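Local coordinates for protein peptidoglycan hydrolase FlgJ (PDB 3VWO) that probably hydrolyses the peptidoglycan layer in the periplasm to let the flagellar rod assemble, here as its C-terminal glycoside hydrolase family 73 domain, at residues D6-Q11 against F25-A30; K38-N43 against Y50-I55; E67-E72 against G76-R81; D116-A121 against V142-A147. All coordinates share one frame; numbering follows the deposited sequence.

Contact 1. Residues D6-Q11 against F25-A30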
loop_
_atom_site.group_PDB
_atom_site.type_symbol
_atom_site.label_atom_id
_atom_site.label_comp_id
_atom_site.label_asym_id
_atom_site.label_seq_id
_atom_site.Cartn_x
_atom_site.Cartn_y
_atom_site.Cartn_z
ATOM N N ASP A 6 -2.739 0.482 -14.875
ATOM C CA ASP A 6 -3.613 -0.434 -15.606
ATOM C C ASP A 6 -3.752 -1.780 -14.905
ATOM O O ASP A 6 -4.826 -2.382 -14.902
ATOM C CB ASP A 6 -3.113 -0.645 -17.042
ATOM C CG ASP A 6 -3.186 0.618 -17.873
ATOM O OD1 ASP A 6 -3.954 1.530 -17.501
ATOM O OD2 ASP A 6 -2.478 0.698 -18.898
ATOM N N ALA A 7 -2.666 -2.248 -14.302
ATOM C CA ALA A 7 -2.676 -3.544 -13.633
ATOM C C ALA A 7 -3.352 -3.503 -12.263
ATOM O O ALA A 7 -3.836 -4.521 -11.770
ATOM C CB ALA A 7 -1.253 -4.083 -13.503
ATOM N N THR A 8 -3.389 -2.329 -11.643
ATOM C CA THR A 8 -3.836 -2.259 -10.257
ATOM C C THR A 8 -5.239 -1.685 -10.085
ATOM O O THR A 8 -5.962 -2.084 -9.171
ATOM C CB THR A 8 -2.833 -1.491 -9.375
ATOM O OG1 THR A 8 -2.681 -0.156 -9.869
ATOM C CG2 THR A 8 -1.480 -2.193 -9.387
ATOM N N TRP A 9 -5.628 -0.763 -10.962
ATOM C CA TRP A 9 -6.914 -0.066 -10.776
ATOM C C TRP A 9 -8.142 -0.979 -10.604
ATOM O O TRP A 9 -8.937 -0.762 -9.686
ATOM C CB TRP A 9 -7.163 1.000 -11.854
ATOM C CG TRP A 9 -8.188 2.034 -11.427
ATOM C CD1 TRP A 9 -7.941 3.224 -10.805
ATOM C CD2 TRP A 9 -9.613 1.952 -11.578
ATOM N NE1 TRP A 9 -9.121 3.891 -10.564
ATOM C CE2 TRP A 9 -10.161 3.130 -11.031
ATOM C CE3 TRP A 9 -10.477 0.998 -12.125
ATOM C CZ2 TRP A 9 -11.533 3.379 -11.013
ATOM C CZ3 TRP A 9 -11.837 1.247 -12.109
ATOM C CH2 TRP A 9 -12.353 2.428 -11.555
ATOM N N PRO A 10 -8.309 -1.992 -11.478
ATOM C CA PRO A 10 -9.459 -2.890 -11.296
ATOM C C PRO A 10 -9.515 -3.537 -9.912
ATOM O O PRO A 10 -10.565 -3.525 -9.274
ATOM C CB PRO A 10 -9.224 -3.964 -12.359
ATOM C CG PRO A 10 -8.494 -3.263 -13.424
ATOM C CD PRO A 10 -7.586 -2.293 -12.727
ATOM N N GLN A 11 -8.393 -4.084 -9.454
ATOM C CA GLN A 11 -8.332 -4.698 -8.128
ATOM C C GLN A 11 -8.422 -3.661 -7.013
ATOM O O GLN A 11 -8.906 -3.949 -5.916
ATOM C CB GLN A 11 -7.054 -5.527 -7.983
ATOM C CG GLN A 11 -6.993 -6.748 -8.895
ATOM C CD GLN A 11 -6.673 -6.401 -10.338
ATOM O OE1 GLN A 11 -6.245 -5.288 -10.641
ATOM N NE2 GLN A 11 -6.886 -7.358 -11.236
ATOM N N PHE A 25 -7.080 6.287 -4.497
ATOM C CA PHE A 25 -6.364 6.466 -3.237
ATOM C C PHE A 25 -5.503 5.246 -2.977
ATOM O O PHE A 25 -4.367 5.358 -2.517
ATOM C CB PHE A 25 -7.325 6.606 -2.052
ATOM C CG PHE A 25 -7.973 7.967 -1.932
ATOM C CD1 PHE A 25 -8.021 8.841 -3.004
ATOM C CD2 PHE A 25 -8.521 8.365 -0.723
ATOM C CE1 PHE A 25 -8.628 10.095 -2.875
ATOM C CE2 PHE A 25 -9.129 9.613 -0.586
ATOM C CZ PHE A 25 -9.178 10.477 -1.663
ATOM N N LEU A 26 -6.067 4.073 -3.249
ATOM C CA LEU A 26 -5.339 2.824 -3.046
ATOM C C LEU A 26 -4.260 2.617 -4.122
ATOM O O LEU A 26 -3.172 2.104 -3.839
ATOM C CB LEU A 26 -6.303 1.645 -3.025
ATOM C CG LEU A 26 -7.456 1.727 -2.014
ATOM C CD1 LEU A 26 -8.114 0.371 -1.888
ATOM C CD2 LEU A 26 -6.957 2.198 -0.658
ATOM N N VAL A 27 -4.556 3.007 -5.356
ATOM C CA VAL A 27 -3.524 2.961 -6.404
ATOM C C VAL A 27 -2.367 3.888 -6.044
ATOM O O VAL A 27 -1.196 3.534 -6.194
ATOM C CB VAL A 27 -4.088 3.369 -7.774
ATOM C CG1 VAL A 27 -2.968 3.427 -8.822
ATOM C CG2 VAL A 27 -5.176 2.399 -8.200
ATOM N N ALA A 28 -2.697 5.081 -5.564
ATOM C CA ALA A 28 -1.674 6.040 -5.147
ATOM C C ALA A 28 -0.805 5.500 -4.012
ATOM O O ALA A 28 0.417 5.678 -4.013
ATOM C CB ALA A 28 -2.324 7.355 -4.735
ATOM N N GLN A 29 -1.431 4.846 -3.037
ATOM C CA GLN A 29 -0.687 4.330 -1.902
ATOM C C GLN A 29 0.235 3.211 -2.363
ATOM O O GLN A 29 1.381 3.128 -1.934
ATOM C CB GLN A 29 -1.613 3.808 -0.798
ATOM C CG GLN A 29 -0.847 3.429 0.466
ATOM C CD GLN A 29 -1.747 3.055 1.629
ATOM O OE1 GLN A 29 -2.961 2.900 1.472
ATOM N NE2 GLN A 29 -1.149 2.910 2.809
ATOM N N ALA A 30 -0.273 2.356 -3.240
ATOM C CA ALA A 30 0.544 1.283 -3.803
ATOM C C ALA A 30 1.711 1.868 -4.607
ATOM O O ALA A 30 2.844 1.350 -4.567
ATOM C CB ALA A 30 -0.310 0.386 -4.673
#
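Val27 reaches from helix 23-34 towards helix 2-19 and touches Thr8 and Trp9 there. Both of its methyls meet the threonine oxygen: CG1, set anti to the backbone N (chi1 175°), comes to 3.7 Å from Thr8 OG1, with CG2 only slightly farther off. CG2 also turns to the indole and lies 3.9 Å from Trp9 CD1, the five-membered-ring carbon nearest to it. The valine and tryptophan side chains cross at about a right angle, whereas Thr8 meets Val27 more slantwise. Although an oxygen is the atom of Thr8 that touches the methyls, its polar need is met within its own helix: the OG1 hydroxyl is hydrogen-bonded to Phe4 O, one turn earlier. This leaves a purely van der Waals contact between the two helices at this point, and the nearest CA atoms, those of Trp9 and Val27, are 6.3 Å apart. Just beyond, helix 2-19 kinks at Pro10, whose nitrogen has no proton to give to the preceding turn. Ala12 also packs on Val27, and Leu52 and Phe95 cover Thr8. The arrangement is helix-helix packing, helix 2-19 against helix 23-34 through Val27, in a mainly helical, lysozyme-clan domain.

Contact 2. Residues K38-N43 against Y50-I55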
loop_
_atom_site.group_PDB
_atom_site.type_symbol
_atom_site.label_atom_id
_atom_site.label_comp_id
_atom_site.label_asym_id
_atom_site.label_seq_id
_atom_site.Cartn_x
_atom_site.Cartn_y
_atom_site.Cartn_z
ATOM N N LYS A 38 8.186 -0.221 -9.496
ATOM C CA LYS A 38 9.619 -0.463 -9.751
ATOM C C LYS A 38 10.325 -1.121 -8.570
ATOM O O LYS A 38 11.399 -1.706 -8.735
ATOM C CB LYS A 38 10.330 0.842 -10.109
ATOM C CG LYS A 38 9.738 1.572 -11.306
ATOM C CD LYS A 38 9.477 0.618 -12.459
ATOM C CE LYS A 38 8.665 1.286 -13.561
ATOM N NZ LYS A 38 8.401 0.350 -14.696
ATOM N N SER A 39 9.737 -1.013 -7.376
ATOM C CA SER A 39 10.366 -1.561 -6.176
ATOM C C SER A 39 9.449 -2.514 -5.414
ATOM O O SER A 39 9.544 -2.646 -4.196
ATOM C CB SER A 39 10.830 -0.441 -5.246
ATOM O OG SER A 39 11.720 0.432 -5.917
ATOM N N GLN A 40 8.554 -3.177 -6.128
ATOM C CA GLN A 40 7.708 -4.158 -5.471
ATOM C C GLN A 40 8.541 -5.376 -5.072
ATOM O O GLN A 40 9.424 -5.828 -5.818
ATOM C CB GLN A 40 6.518 -4.546 -6.349
ATOM C CG GLN A 40 6.725 -5.769 -7.208
ATOM C CD GLN A 40 5.418 -6.479 -7.496
ATOM O OE1 GLN A 40 4.993 -7.355 -6.742
ATOM N NE2 GLN A 40 4.772 -6.103 -8.591
ATOM N N ILE A 41 8.288 -5.877 -3.868
ATOM C CA ILE A 41 9.044 -7.008 -3.348
ATOM C C ILE A 41 8.856 -8.212 -4.262
ATOM O O ILE A 41 7.747 -8.500 -4.712
ATOM C CB ILE A 41 8.617 -7.336 -1.898
ATOM C CG1 ILE A 41 9.160 -6.274 -0.941
ATOM C CG2 ILE A 41 9.087 -8.714 -1.484
ATOM C CD1 ILE A 41 8.604 -6.379 0.466
ATOM N N ARG A 42 9.956 -8.889 -4.568
ATOM C CA ARG A 42 9.904 -10.064 -5.417
ATOM C C ARG A 42 10.570 -11.240 -4.725
ATOM O O ARG A 42 11.440 -11.054 -3.874
ATOM C CB ARG A 42 10.592 -9.786 -6.758
ATOM C CG ARG A 42 9.828 -8.799 -7.632
ATOM C CD ARG A 42 10.530 -8.548 -8.953
ATOM N NE ARG A 42 9.836 -7.520 -9.722
ATOM C CZ ARG A 42 8.915 -7.772 -10.645
ATOM N NH1 ARG A 42 8.333 -6.769 -11.289
ATOM N NH2 ARG A 42 8.579 -9.025 -10.927
ATOM N N ASN A 43 10.142 -12.445 -5.085
ATOM C CA ASN A 43 10.800 -13.665 -4.624
ATOM C C ASN A 43 12.269 -13.720 -5.035
ATOM O O ASN A 43 12.779 -12.828 -5.724
ATOM C CB ASN A 43 10.077 -14.910 -5.150
ATOM C CG ASN A 43 8.723 -15.124 -4.500
ATOM O OD1 ASN A 43 7.700 -14.639 -4.989
ATOM N ND2 ASN A 43 8.710 -15.862 -3.395
ATOM N N TYR A 50 3.428 -9.535 -5.332
ATOM C CA TYR A 50 2.181 -8.775 -5.477
ATOM C C TYR A 50 1.871 -7.948 -4.235
ATOM O O TYR A 50 0.795 -7.368 -4.139
ATOM C CB TYR A 50 0.976 -9.670 -5.802
ATOM C CG TYR A 50 1.148 -10.546 -7.021
ATOM C CD1 TYR A 50 1.021 -10.025 -8.301
ATOM C CD2 TYR A 50 1.414 -11.901 -6.888
ATOM C CE1 TYR A 50 1.174 -10.833 -9.419
ATOM C CE2 TYR A 50 1.563 -12.715 -7.998
ATOM C CZ TYR A 50 1.445 -12.178 -9.257
ATOM O OH TYR A 50 1.602 -12.993 -10.358
ATOM N N ASN A 51 2.812 -7.891 -3.297
ATOM C CA ASN A 51 2.605 -7.190 -2.022
ATOM C C ASN A 51 2.877 -5.703 -2.193
ATOM O O ASN A 51 3.909 -5.187 -1.761
ATOM C CB ASN A 51 3.524 -7.775 -0.955
ATOM C CG ASN A 51 3.155 -7.346 0.446
ATOM O OD1 ASN A 51 2.417 -6.379 0.648
ATOM N ND2 ASN A 51 3.690 -8.059 1.433
ATOM N N LEU A 52 1.924 -5.015 -2.811
ATOM C CA LEU A 52 2.111 -3.628 -3.198
ATOM C C LEU A 52 2.006 -2.676 -2.015
ATOM O O LEU A 52 2.365 -1.511 -2.132
ATOM C CB LEU A 52 1.095 -3.243 -4.272
ATOM C CG LEU A 52 1.514 -3.326 -5.742
ATOM C CD1 LEU A 52 2.593 -4.383 -5.994
ATOM C CD2 LEU A 52 0.298 -3.584 -6.602
ATOM N N PHE A 53 1.526 -3.172 -0.877
ATOM C CA PHE A 53 1.386 -2.329 0.310
ATOM C C PHE A 53 2.463 -2.600 1.358
ATOM O O PHE A 53 2.446 -2.016 2.435
ATOM C CB PHE A 53 -0.021 -2.465 0.896
ATOM C CG PHE A 53 -1.080 -1.932 -0.011
ATOM C CD1 PHE A 53 -1.380 -0.575 -0.018
ATOM C CD2 PHE A 53 -1.742 -2.766 -0.889
ATOM C CE1 PHE A 53 -2.336 -0.074 -0.874
ATOM C CE2 PHE A 53 -2.701 -2.269 -1.747
ATOM C CZ PHE A 53 -2.994 -0.919 -1.743
ATOM N N ASN A 54 3.401 -3.482 1.025
ATOM C CA ASN A 54 4.516 -3.808 1.916
ATOM C C ASN A 54 4.063 -4.309 3.292
ATOM O O ASN A 54 4.593 -3.900 4.328
ATOM C CB ASN A 54 5.480 -2.623 2.048
ATOM C CG ASN A 54 6.322 -2.419 0.799
ATOM O OD1 ASN A 54 6.820 -3.377 0.212
ATOM N ND2 ASN A 54 6.475 -1.170 0.385
ATOM N N ILE A 55 3.083 -5.205 3.279
ATOM C CA ILE A 55 2.510 -5.751 4.502
ATOM C C ILE A 55 3.348 -6.926 4.997
ATOM O O ILE A 55 3.494 -7.936 4.301
ATOM C CB ILE A 55 1.086 -6.256 4.268
ATOM C CG1 ILE A 55 0.238 -5.160 3.621
ATOM C CG2 ILE A 55 0.463 -6.709 5.597
ATOM C CD1 ILE A 55 0.148 -3.908 4.444
HETATM O O HOH W 1 8.867 -1.851 -1.719
HETATM O O HOH W 2 6.286 -4.381 -2.408
#
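Gln40 lays its side chain along Leu52 and ends at the backbone of Tyr50. Its CB starts the contact, 3.9 Å from Leu52 CD1, and with chi1 at an unusual 94° the chain runs extended beyond CG, bringing the amide back over the same methyl: Gln40 CD is 3.8 Å from Leu52 CD1. At the tip the two amide atoms part company. OE1 accepts a weak, bent bond from Tyr50 N (3.0 Å, 135° at the hydrogen), while NE2 is hydrogen-bonded to Tyr91 OH. A leucine here would lack both polar atoms and would probably leave Tyr50 N and the Tyr91 hydroxyl each short of a partner. Ile41 CD1 stops 3.5 Å from Asn54 OD1, and a water bridges the loops, accepting from Ile41 N at 2.9 Å and donating to Asn51 O and Asn54 OD1. Asn51 opens a type I beta turn to Asn54, its OD1 taking Ile55 N at 3.0 Å and ND2 giving to Ile55 O and Arg86 O. Both segments belong to the connection between helix 23-34 and strand 65-74: Leu52 rests on Ala30 and Thr34, Asn54 ND2 bonds Glu33 OE1, and Ile41 packs on Ala68 and Phe85 of the two strands.

Contact 3. Residues E67-E72 against G76-R81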
loop_
_atom_site.group_PDB
_atom_site.type_symbol
_atom_site.label_atom_id
_atom_site.label_comp_id
_atom_site.label_asym_id
_atom_site.label_seq_id
_atom_site.Cartn_x
_atom_site.Cartn_y
_atom_site.Cartn_z
ATOM N N GLU A 67 11.297 -13.215 2.376
ATOM C CA GLU A 67 12.183 -12.421 3.214
ATOM C C GLU A 67 12.689 -11.264 2.370
ATOM O O GLU A 67 13.174 -11.468 1.260
ATOM C CB GLU A 67 13.369 -13.253 3.713
ATOM C CG GLU A 67 13.137 -13.953 5.040
ATOM C CD GLU A 67 14.439 -14.335 5.733
ATOM O OE1 GLU A 67 15.451 -14.537 5.029
ATOM O OE2 GLU A 67 14.450 -14.419 6.980
ATOM N N ALA A 68 12.569 -10.048 2.885
ATOM C CA ALA A 68 13.004 -8.881 2.135
ATOM C C ALA A 68 13.597 -7.820 3.047
ATOM O O ALA A 68 13.211 -7.690 4.206
ATOM C CB ALA A 68 11.850 -8.298 1.312
ATOM N N ARG A 69 14.556 -7.081 2.507
ATOM C CA ARG A 69 15.159 -5.962 3.199
ATOM C C ARG A 69 14.087 -4.905 3.382
ATOM O O ARG A 69 13.266 -4.693 2.491
ATOM C CB ARG A 69 16.307 -5.408 2.348
ATOM C CG ARG A 69 16.749 -4.006 2.694
ATOM C CD ARG A 69 17.717 -3.466 1.639
ATOM N NE ARG A 69 18.082 -2.076 1.904
ATOM C CZ ARG A 69 17.336 -1.029 1.568
ATOM N NH1 ARG A 69 16.174 -1.204 0.950
ATOM N NH2 ARG A 69 17.746 0.198 1.858
ATOM N N THR A 70 14.078 -4.260 4.542
ATOM C CA THR A 70 13.130 -3.182 4.785
ATOM C C THR A 70 13.728 -2.093 5.676
ATOM O O THR A 70 14.547 -2.370 6.552
ATOM C CB THR A 70 11.825 -3.710 5.403
ATOM O OG1 THR A 70 10.829 -2.680 5.372
ATOM C CG2 THR A 70 12.055 -4.173 6.833
ATOM N N VAL A 71 13.309 -0.854 5.433
ATOM C CA VAL A 71 13.801 0.296 6.176
ATOM C C VAL A 71 12.706 0.822 7.095
ATOM O O VAL A 71 11.575 1.047 6.667
ATOM C CB VAL A 71 14.228 1.430 5.229
ATOM C CG1 VAL A 71 14.736 2.628 6.025
ATOM C CG2 VAL A 71 15.292 0.935 4.261
ATOM N N GLU A 72 13.044 1.010 8.364
ATOM C CA GLU A 72 12.070 1.503 9.334
ATOM C C GLU A 72 12.695 2.595 10.186
ATOM O O GLU A 72 13.910 2.634 10.357
ATOM C CB GLU A 72 11.566 0.355 10.211
ATOM C CG GLU A 72 10.875 -0.757 9.427
ATOM C CD GLU A 72 10.491 -1.939 10.295
ATOM O OE1 GLU A 72 10.840 -1.936 11.495
ATOM O OE2 GLU A 72 9.841 -2.871 9.775
ATOM N N GLY A 76 14.711 9.289 15.860
ATOM C CA GLY A 76 15.448 9.893 14.765
ATOM C C GLY A 76 16.442 8.920 14.164
ATOM O O GLY A 76 17.422 9.327 13.543
ATOM N N GLN A 77 16.177 7.628 14.346
ATOM C CA GLN A 77 17.098 6.570 13.944
ATOM C C GLN A 77 16.565 5.778 12.753
ATOM O O GLN A 77 15.396 5.398 12.717
ATOM C CB GLN A 77 17.338 5.619 15.117
ATOM C CG GLN A 77 18.684 4.926 15.115
ATOM C CD GLN A 77 19.621 5.505 16.154
ATOM O OE1 GLN A 77 20.683 4.947 16.431
ATOM N NE2 GLN A 77 19.232 6.632 16.736
ATOM N N ARG A 78 17.437 5.526 11.782
ATOM C CA ARG A 78 17.087 4.728 10.616
ATOM C C ARG A 78 17.477 3.275 10.868
ATOM O O ARG A 78 18.580 2.994 11.341
ATOM C CB ARG A 78 17.813 5.269 9.382
ATOM C CG ARG A 78 17.347 4.708 8.042
ATOM C CD ARG A 78 17.827 5.613 6.914
ATOM N NE ARG A 78 17.368 5.192 5.594
ATOM C CZ ARG A 78 17.914 4.199 4.902
ATOM N NH1 ARG A 78 18.926 3.513 5.415
ATOM N NH2 ARG A 78 17.443 3.885 3.701
ATOM N N LYS A 79 16.566 2.356 10.560
ATOM C CA LYS A 79 16.817 0.933 10.760
ATOM C C LYS A 79 16.731 0.158 9.448
ATOM O O LYS A 79 15.825 0.383 8.646
ATOM C CB LYS A 79 15.820 0.362 11.774
ATOM C CG LYS A 79 16.056 0.832 13.200
ATOM C CD LYS A 79 17.389 0.309 13.722
ATOM C CE LYS A 79 17.706 0.863 15.104
ATOM N NZ LYS A 79 16.664 0.509 16.106
ATOM N N VAL A 80 17.685 -0.738 9.223
ATOM C CA VAL A 80 17.639 -1.614 8.056
ATOM C C VAL A 80 17.719 -3.073 8.480
ATOM O O VAL A 80 18.707 -3.503 9.071
ATOM C CB VAL A 80 18.775 -1.324 7.056
ATOM C CG1 VAL A 80 18.683 -2.280 5.869
ATOM C CG2 VAL A 80 18.715 0.116 6.582
ATOM N N ARG A 81 16.674 -3.835 8.187
ATOM C CA ARG A 81 16.698 -5.262 8.475
ATOM C C ARG A 81 15.969 -6.089 7.427
ATOM O O ARG A 81 15.345 -5.556 6.511
ATOM C CB ARG A 81 16.128 -5.545 9.869
ATOM C CG ARG A 81 14.984 -4.640 10.272
ATOM C CD ARG A 81 14.463 -4.982 11.661
ATOM N NE ARG A 81 13.518 -3.977 12.142
ATOM C CZ ARG A 81 13.812 -3.047 13.045
ATOM N NH1 ARG A 81 12.890 -2.169 13.419
ATOM N NH2 ARG A 81 15.024 -2.997 13.582
#
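Arg81 O is approached by two donors of the facing strand: the amide of Thr70, with N 2.7 Å away and almost in line with the carbonyl, and the weaker C-H of Arg69, whose CA is 3.3 Å off. Thr70 with Arg81 and Glu72 with Lys79 are hydrogen-bonded antiparallel pairs, and Val71 with Val80 between them is a non-hydrogen-bonded pair. On the face of Thr70 and Glu72, Arg81 extends its chain across to the carboxylate, and NH1 forms a salt bridge with Glu72 OE1 at 2.8 Å. The oxygen is met on its anti side, with the two flat groups 81° apart, so this is a single-pronged grip; Glu72 OE2 goes to Lys56 instead. A leucine here would lose the guanidinium and would probably leave Glu72 OE1 without its mate on the opposite strand, the carboxylate then steered by Lys56 alone of these two cations. On the face of Val71 and Val80, Val71 CG1 sits 3.5 Å above the Arg78 guanidinium plane, towards its rim. Arg69 NH2 and Arg78 NH2 stand 4.1 Å apart there. The chemistry implies a hairpin knit chiefly by its backbone, with opposite charges bridging one face and like charges, likely to repel, meeting on the other.

Contact 4. Residues D116-A121 against V142-A147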
loop_
_atom_site.group_PDB
_atom_site.type_symbol
_atom_site.label_atom_id
_atom_site.label_comp_id
_atom_site.label_asym_id
_atom_site.label_seq_id
_atom_site.Cartn_x
_atom_site.Cartn_y
_atom_site.Cartn_z
ATOM N N ASP A 116 -11.155 12.514 1.029
ATOM C CA ASP A 116 -10.175 13.559 0.788
ATOM C C ASP A 116 -8.789 12.955 0.985
ATOM O O ASP A 116 -8.556 12.251 1.964
ATOM C CB ASP A 116 -10.386 14.714 1.762
ATOM C CG ASP A 116 -9.275 15.744 1.692
ATOM O OD1 ASP A 116 -9.272 16.549 0.742
ATOM O OD2 ASP A 116 -8.414 15.751 2.595
ATOM N N GLY A 117 -7.883 13.235 0.051
ATOM C CA GLY A 117 -6.565 12.620 0.028
ATOM C C GLY A 117 -5.726 12.896 1.257
ATOM O O GLY A 117 -5.111 11.985 1.807
ATOM N N HIS A 118 -5.693 14.156 1.688
ATOM C CA HIS A 118 -5.000 14.526 2.917
ATOM C C HIS A 118 -5.612 13.862 4.143
ATOM O O HIS A 118 -4.894 13.390 5.016
ATOM C CB HIS A 118 -5.002 16.048 3.113
ATOM C CG HIS A 118 -3.908 16.758 2.378
ATOM N ND1 HIS A 118 -4.119 17.419 1.187
ATOM C CD2 HIS A 118 -2.593 16.909 2.666
ATOM C CE1 HIS A 118 -2.980 17.946 0.772
ATOM N NE2 HIS A 118 -2.038 17.650 1.649
ATOM N N ALA A 119 -6.941 13.844 4.227
ATOM C CA ALA A 119 -7.587 13.242 5.390
ATOM C C ALA A 119 -7.365 11.728 5.450
ATOM O O ALA A 119 -7.163 11.165 6.521
ATOM C CB ALA A 119 -9.102 13.587 5.431
ATOM N N PHE A 120 -7.398 11.086 4.287
ATOM C CA PHE A 120 -7.109 9.657 4.160
ATOM C C PHE A 120 -5.669 9.355 4.592
ATOM O O PHE A 120 -5.419 8.464 5.409
ATOM C CB PHE A 120 -7.346 9.236 2.705
ATOM C CG PHE A 120 -6.881 7.836 2.368
ATOM C CD1 PHE A 120 -7.591 6.727 2.802
ATOM C CD2 PHE A 120 -5.750 7.641 1.592
ATOM C CE1 PHE A 120 -7.172 5.442 2.483
ATOM C CE2 PHE A 120 -5.327 6.359 1.265
ATOM C CZ PHE A 120 -6.041 5.258 1.715
ATOM N N ALA A 121 -4.731 10.132 4.071
ATOM C CA ALA A 121 -3.310 9.904 4.348
ATOM C C ALA A 121 -2.999 10.159 5.818
ATOM O O ALA A 121 -2.268 9.394 6.445
ATOM C CB ALA A 121 -2.455 10.785 3.451
ATOM N N VAL A 142 0.885 12.345 -4.003
ATOM C CA VAL A 142 0.660 11.376 -5.070
ATOM C C VAL A 142 -0.822 11.348 -5.439
ATOM O O VAL A 142 -1.184 11.394 -6.617
ATOM C CB VAL A 142 1.107 9.958 -4.665
ATOM C CG1 VAL A 142 0.857 8.985 -5.800
ATOM C CG2 VAL A 142 2.585 9.954 -4.260
ATOM N N ILE A 143 -1.672 11.272 -4.419
ATOM C CA ILE A 143 -3.120 11.203 -4.620
ATOM C C ILE A 143 -3.632 12.377 -5.448
ATOM O O ILE A 143 -4.412 12.190 -6.384
ATOM C CB ILE A 143 -3.871 11.137 -3.272
ATOM C CG1 ILE A 143 -3.629 9.782 -2.605
ATOM C CG2 ILE A 143 -5.371 11.350 -3.473
ATOM C CD1 ILE A 143 -4.222 9.641 -1.228
ATOM N N ASN A 144 -3.166 13.579 -5.119
ATOM C CA ASN A 144 -3.628 14.790 -5.794
ATOM C C ASN A 144 -2.698 15.245 -6.920
ATOM O O ASN A 144 -2.918 16.294 -7.525
ATOM C CB ASN A 144 -3.823 15.932 -4.788
ATOM C CG ASN A 144 -4.901 15.634 -3.757
ATOM O OD1 ASN A 144 -6.025 15.264 -4.101
ATOM N ND2 ASN A 144 -4.558 15.786 -2.482
ATOM N N GLY A 145 -1.666 14.452 -7.198
ATOM C CA GLY A 145 -0.657 14.816 -8.182
ATOM C C GLY A 145 -1.087 14.648 -9.629
ATOM O O GLY A 145 -1.972 13.853 -9.940
ATOM N N ASN A 146 -0.448 15.397 -10.521
ATOM C CA ASN A 146 -0.768 15.329 -11.944
ATOM C C ASN A 146 -0.360 14.002 -12.574
ATOM O O ASN A 146 -0.979 13.551 -13.537
ATOM C CB ASN A 146 -0.120 16.493 -12.702
ATOM C CG ASN A 146 -0.740 17.835 -12.352
ATOM O OD1 ASN A 146 -1.937 17.927 -12.077
ATOM N ND2 ASN A 146 0.075 18.884 -12.360
ATOM N N ALA A 147 0.677 13.378 -12.022
ATOM C CA ALA A 147 1.182 12.116 -12.558
ATOM C C ALA A 147 0.125 11.020 -12.470
ATOM O O ALA A 147 -0.151 10.329 -13.450
ATOM C CB ALA A 147 2.454 11.694 -11.831
HETATM O O HOH W 3 -6.502 16.172 -0.232
HETATM O O HOH W 4 -8.321 14.629 -2.464
#
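Ile143 spreads its side chain over Gly117 and Phe120 of helix 117-127. CG2 lies against the backbone of Gly117, 3.9 Å from its CA, and CD1 reaches 3.8 Å from Phe120 CD2 while also lying near Gly117 O. The phenyl arrives there because Phe120 CG stands anti to the backbone N (chi1 171°), and the two side chains cross at about a right angle. A CB on Gly117 would point towards Ile143 and clash with that same CG2, so the missing side chain is what allows this approach. Beside this, His118 and Asn144 come within 4.0 Å (ND1 to ND2) and share a water rather than a direct bond. That water also accepts from His118 N and donates to Asp116 OD1, 3.0 Å away. A second water accepts a hydrogen bond from Gly117 N (2.9 Å) and donates to Asn144 OD1. The setting is the start of one helix docked on the end of another: Asp116 is the N-cap of helix 117-127, its OD2 accepting from Ala119 N at 2.9 Å, while Ile143 lies in the last turn of helix 135-143 and Gly145 is the N-cap of helix 146-154. Farther out, Asn144 O is held by Arg149 NH2. Phe25 and Ala28 of helix 23-34 pack on Ile143, and Phe25 also meets the Phe120 ring; Leu139 and Val111 touch that phenyl too.

Overall arrangement
The four contacts follow one another along the chain, and all belong to the same glucosaminidase-type domain. Helix 23-34 joins three of them: it supplies one side of contact 1, and it touches both contact 2, where Ala30 meets Leu52, and contact 4, where Phe25 and Ala28 meet Ile143. The centre of contact 1 is about 13 Å from that of each, while contacts 2 and 4 lie on opposite sides of the chain's centre. Contact 3, in the hairpin, is the outlier, its centre about 26 Å from that of contact 4, and it is tied to contact 2 by Ile41 on Ala68. The loop of contact 2 therefore connects the helical body to the two-stranded hairpin.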